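Long-range contact in phosphate-binding protein PstS 2 (Streptococcus pneumoniae, PDB 4H1X), which serves as the solute-binding part of the PstSACB transporter, probably capturing phosphate outside the cell membrane for import: residues E99-S111 with S221-V234. Sequence-based numbering, arbitrary orientation.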
# COMPACT_ATOMS: atom_id res chain seq x y z
N GLU A 99 -12.22 10.51 1.92
CA GLU A 99 -12.95 10.44 3.19
C GLU A 99 -12.36 9.37 4.11
O GLU A 99 -12.35 9.54 5.33
CB GLU A 99 -14.42 10.09 2.95
CG GLU A 99 -15.33 11.23 2.53
CD GLU A 99 -16.76 10.72 2.51
OE1 GLU A 99 -17.19 10.20 1.46
OE2 GLU A 99 -17.40 10.72 3.59
N TYR A 100 -11.93 8.25 3.52
CA TYR A 100 -11.36 7.13 4.28
C TYR A 100 -9.86 7.39 4.52
O TYR A 100 -9.10 7.50 3.56
CB TYR A 100 -11.64 5.80 3.56
CG TYR A 100 -11.23 4.63 4.41
CD1 TYR A 100 -12.02 4.20 5.47
CD2 TYR A 100 -10.03 3.95 4.17
CE1 TYR A 100 -11.63 3.13 6.27
CE2 TYR A 100 -9.65 2.86 4.94
CZ TYR A 100 -10.45 2.45 6.00
OH TYR A 100 -10.07 1.37 6.75
N PRO A 101 -9.43 7.56 5.78
CA PRO A 101 -8.05 8.00 6.05
C PRO A 101 -6.92 6.96 6.02
O PRO A 101 -5.77 7.37 5.83
CB PRO A 101 -8.16 8.61 7.46
CG PRO A 101 -9.23 7.82 8.11
CD PRO A 101 -10.22 7.47 7.03
N LEU A 102 -7.22 5.66 6.20
CA LEU A 102 -6.18 4.63 6.19
C LEU A 102 -5.91 4.21 4.76
O LEU A 102 -6.49 3.24 4.25
CB LEU A 102 -6.55 3.41 7.03
CG LEU A 102 -6.92 3.66 8.48
CD1 LEU A 102 -7.53 2.42 9.06
CD2 LEU A 102 -5.72 4.10 9.29
N GLN A 103 -5.08 4.99 4.10
CA GLN A 103 -4.73 4.74 2.70
C GLN A 103 -3.41 5.38 2.41
O GLN A 103 -2.97 6.32 3.12
CB GLN A 103 -5.81 5.30 1.75
CG GLN A 103 -5.99 6.82 1.86
CD GLN A 103 -6.79 7.39 0.72
OE1 GLN A 103 -6.31 7.52 -0.42
NE2 GLN A 103 -8.04 7.69 0.99
N ARG A 104 -2.76 4.88 1.37
CA ARG A 104 -1.49 5.42 0.93
C ARG A 104 -1.40 5.29 -0.58
O ARG A 104 -1.95 4.34 -1.16
CB ARG A 104 -0.31 4.70 1.60
CG ARG A 104 -0.35 3.19 1.41
CD ARG A 104 0.91 2.50 1.84
NE ARG A 104 0.77 1.06 1.71
CZ ARG A 104 1.76 0.20 1.84
NH1 ARG A 104 2.99 0.63 2.09
NH2 ARG A 104 1.55 -1.10 1.68
N PRO A 105 -0.66 6.20 -1.22
CA PRO A 105 -0.49 6.08 -2.67
C PRO A 105 0.64 5.12 -3.01
O PRO A 105 1.61 4.99 -2.24
CB PRO A 105 -0.13 7.50 -3.09
CG PRO A 105 0.63 8.06 -1.90
CD PRO A 105 0.03 7.40 -0.68
N PHE A 106 0.54 4.48 -4.18
CA PHE A 106 1.65 3.76 -4.78
C PHE A 106 2.13 4.65 -5.91
O PHE A 106 1.46 4.76 -6.95
CB PHE A 106 1.27 2.37 -5.28
CG PHE A 106 1.10 1.27 -4.25
CD1 PHE A 106 1.22 1.54 -2.89
CD2 PHE A 106 0.89 -0.05 -4.65
CE1 PHE A 106 1.11 0.51 -1.94
CE2 PHE A 106 0.79 -1.07 -3.70
CZ PHE A 106 0.87 -0.78 -2.35
N ASN A 107 3.19 5.41 -5.63
CA ASN A 107 3.77 6.32 -6.58
C ASN A 107 4.91 5.69 -7.35
O ASN A 107 5.72 4.94 -6.78
CB ASN A 107 4.31 7.57 -5.86
CG ASN A 107 3.23 8.50 -5.40
OD1 ASN A 107 2.28 8.79 -6.13
ND2 ASN A 107 3.34 8.99 -4.19
N ILE A 108 5.01 6.08 -8.61
CA ILE A 108 6.16 5.85 -9.48
C ILE A 108 6.79 7.24 -9.66
O ILE A 108 6.07 8.27 -9.64
CB ILE A 108 5.84 5.16 -10.82
CG1 ILE A 108 4.80 5.98 -11.65
CG2 ILE A 108 5.41 3.71 -10.57
CD1 ILE A 108 4.65 5.58 -13.06
N VAL A 109 8.11 7.30 -9.73
CA VAL A 109 8.83 8.56 -9.86
C VAL A 109 9.83 8.41 -10.99
O VAL A 109 10.36 7.32 -11.20
CB VAL A 109 9.52 9.03 -8.54
CG1 VAL A 109 8.53 9.12 -7.39
CG2 VAL A 109 10.69 8.12 -8.16
N TRP A 110 10.09 9.50 -11.70
CA TRP A 110 11.07 9.53 -12.78
C TRP A 110 11.65 10.94 -12.90
O TRP A 110 11.10 11.89 -12.32
CB TRP A 110 10.45 9.06 -14.11
CG TRP A 110 9.39 9.96 -14.65
CD1 TRP A 110 9.55 11.01 -15.51
CD2 TRP A 110 7.98 9.81 -14.46
NE1 TRP A 110 8.33 11.52 -15.87
CE2 TRP A 110 7.34 10.80 -15.24
CE3 TRP A 110 7.19 8.92 -13.70
CZ2 TRP A 110 5.95 10.95 -15.27
CZ3 TRP A 110 5.81 9.08 -13.73
CH2 TRP A 110 5.20 10.08 -14.49
N SER A 111 12.74 11.07 -13.68
CA SER A 111 13.36 12.36 -13.91
C SER A 111 13.43 12.61 -15.41
O SER A 111 12.92 11.80 -16.20
CB SER A 111 14.76 12.35 -13.32
OG SER A 111 15.57 11.47 -14.08
N SER A 221 13.48 17.90 -8.80
CA SER A 221 13.94 17.36 -10.10
C SER A 221 13.13 16.14 -10.55
O SER A 221 13.42 15.60 -11.61
CB SER A 221 15.43 17.00 -10.07
OG SER A 221 15.67 15.76 -9.41
N LEU A 222 12.14 15.69 -9.76
CA LEU A 222 11.36 14.51 -10.13
C LEU A 222 9.91 14.80 -10.41
O LEU A 222 9.34 15.77 -9.89
CB LEU A 222 11.39 13.42 -9.02
CG LEU A 222 12.76 12.91 -8.57
CD1 LEU A 222 12.60 11.75 -7.60
CD2 LEU A 222 13.62 12.52 -9.75
N THR A 223 9.28 13.88 -11.16
CA THR A 223 7.84 13.83 -11.36
C THR A 223 7.37 12.56 -10.64
O THR A 223 8.08 11.55 -10.68
CB THR A 223 7.48 13.82 -12.86
OG1 THR A 223 8.06 14.96 -13.50
CG2 THR A 223 5.96 13.82 -13.10
N HIS A 224 6.27 12.64 -9.89
CA HIS A 224 5.68 11.47 -9.23
C HIS A 224 4.27 11.32 -9.75
O HIS A 224 3.63 12.31 -10.14
CB HIS A 224 5.72 11.53 -7.70
CG HIS A 224 4.81 12.56 -7.12
ND1 HIS A 224 5.25 13.86 -6.88
CD2 HIS A 224 3.52 12.46 -6.74
CE1 HIS A 224 4.21 14.49 -6.35
NE2 HIS A 224 3.15 13.70 -6.27
N ASP A 225 3.79 10.09 -9.78
CA ASP A 225 2.48 9.77 -10.31
C ASP A 225 1.89 8.59 -9.53
O ASP A 225 2.55 7.56 -9.40
CB ASP A 225 2.68 9.41 -11.78
CG ASP A 225 1.48 8.84 -12.47
OD1 ASP A 225 0.43 9.54 -12.51
OD2 ASP A 225 1.58 7.71 -13.00
N ALA A 226 0.66 8.75 -9.01
CA ALA A 226 0.04 7.64 -8.25
C ALA A 226 -0.60 6.65 -9.22
O ALA A 226 -1.60 6.97 -9.87
CB ALA A 226 -0.98 8.18 -7.26
N ILE A 227 -0.03 5.44 -9.32
CA ILE A 227 -0.53 4.38 -10.21
C ILE A 227 -1.63 3.58 -9.50
O ILE A 227 -2.37 2.86 -10.14
CB ILE A 227 0.60 3.45 -10.72
CG1 ILE A 227 1.29 2.66 -9.59
CG2 ILE A 227 1.59 4.24 -11.57
CD1 ILE A 227 2.19 1.42 -10.04
N ALA A 228 -1.74 3.70 -8.18
CA ALA A 228 -2.75 3.00 -7.40
C ALA A 228 -2.88 3.61 -6.03
O ALA A 228 -1.93 4.24 -5.52
CB ALA A 228 -2.37 1.52 -7.24
N LEU A 229 -4.04 3.39 -5.40
CA LEU A 229 -4.29 3.75 -4.01
C LEU A 229 -4.47 2.46 -3.26
O LEU A 229 -5.19 1.56 -3.71
CB LEU A 229 -5.49 4.68 -3.82
CG LEU A 229 -5.43 6.03 -4.54
CD1 LEU A 229 -6.71 6.81 -4.26
CD2 LEU A 229 -4.22 6.83 -4.12
N ASP A 230 -3.75 2.33 -2.16
CA ASP A 230 -3.81 1.13 -1.36
C ASP A 230 -4.48 1.47 -0.05
O ASP A 230 -3.90 2.17 0.77
CB ASP A 230 -2.38 0.58 -1.13
CG ASP A 230 -2.34 -0.64 -0.22
OD1 ASP A 230 -3.13 -1.60 -0.45
OD2 ASP A 230 -1.53 -0.63 0.74
N GLY A 231 -5.72 1.02 0.11
CA GLY A 231 -6.44 1.25 1.35
C GLY A 231 -6.10 0.13 2.32
O GLY A 231 -5.67 -0.96 1.92
N ILE A 232 -6.24 0.42 3.61
CA ILE A 232 -6.02 -0.55 4.68
C ILE A 232 -7.34 -0.69 5.45
O ILE A 232 -7.93 0.31 5.86
CB ILE A 232 -4.83 -0.16 5.60
CG1 ILE A 232 -3.49 -0.18 4.82
CG2 ILE A 232 -4.78 -1.06 6.85
CD1 ILE A 232 -2.34 0.56 5.52
N ALA A 233 -7.83 -1.91 5.58
CA ALA A 233 -9.04 -2.22 6.34
C ALA A 233 -8.64 -2.73 7.71
O ALA A 233 -7.71 -3.55 7.82
CB ALA A 233 -9.86 -3.30 5.61
N VAL A 234 -9.33 -2.25 8.73
CA VAL A 234 -9.17 -2.72 10.11
C VAL A 234 -10.28 -3.72 10.30
O VAL A 234 -11.46 -3.37 10.15
CB VAL A 234 -9.21 -1.58 11.15
CG1 VAL A 234 -9.11 -2.15 12.56
CG2 VAL A 234 -8.09 -0.58 10.90
O HOH W 1 -11.51 -0.60 8.05
O HOH W 2 10.60 14.48 -14.09
O HOH W 3 8.15 14.80 -16.19
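R104 and D230 face each other as a hydrogen-bonded pair of two antiparallel strands, and their side chains run side by side from the same face of the sheet. Starting at CB, the arginine chain places CG between its own backbone N and carbonyl carbon (chi1 55°), where R104 CG lies 3.7 Å from D230 O. From there it is extended to NE, R104 CD passing 4.1 Å from D230 OD2. R104 NE meets D230 OD2 at 3.0 Å on its anti lone pair, and R104 NH2 reaches the same oxygen at 3.3 Å, from out of the carboxylate plane, so both donors grip one atom in a salt bridge. NH1 hydrogen-bonds S165 OG, and F106 CE1 sits over one guanidinium face, near its rim, the ring presenting its edge. Arginine suits this buried spot because its flat head can share out several N-H groups along its edge. The F106 ring also takes D230 CB in an off-centre CH-pi contact.

The paired strands run from one lobe to the other of the two-lobed periplasmic-binding-protein fold, and a citrate, probably from the crystallisation liquor, lies about 4 Å from the R104 side chain and may mark an anion pocket. Past F106 the register slips at a classic beta bulge: F106 N binds A228 O while F106 O accepts from I227 N. I227 CG2 packs 3.7 Å from I108 CG1. Near one end, T223 CB makes a CH-pi contact over the five-membered ring of W110. At the other, Y100, long enough to span the gap, extends OH to I232 O at 2.5 Å, in the carbonyl plane, while a water joins that hydroxyl to V234 N.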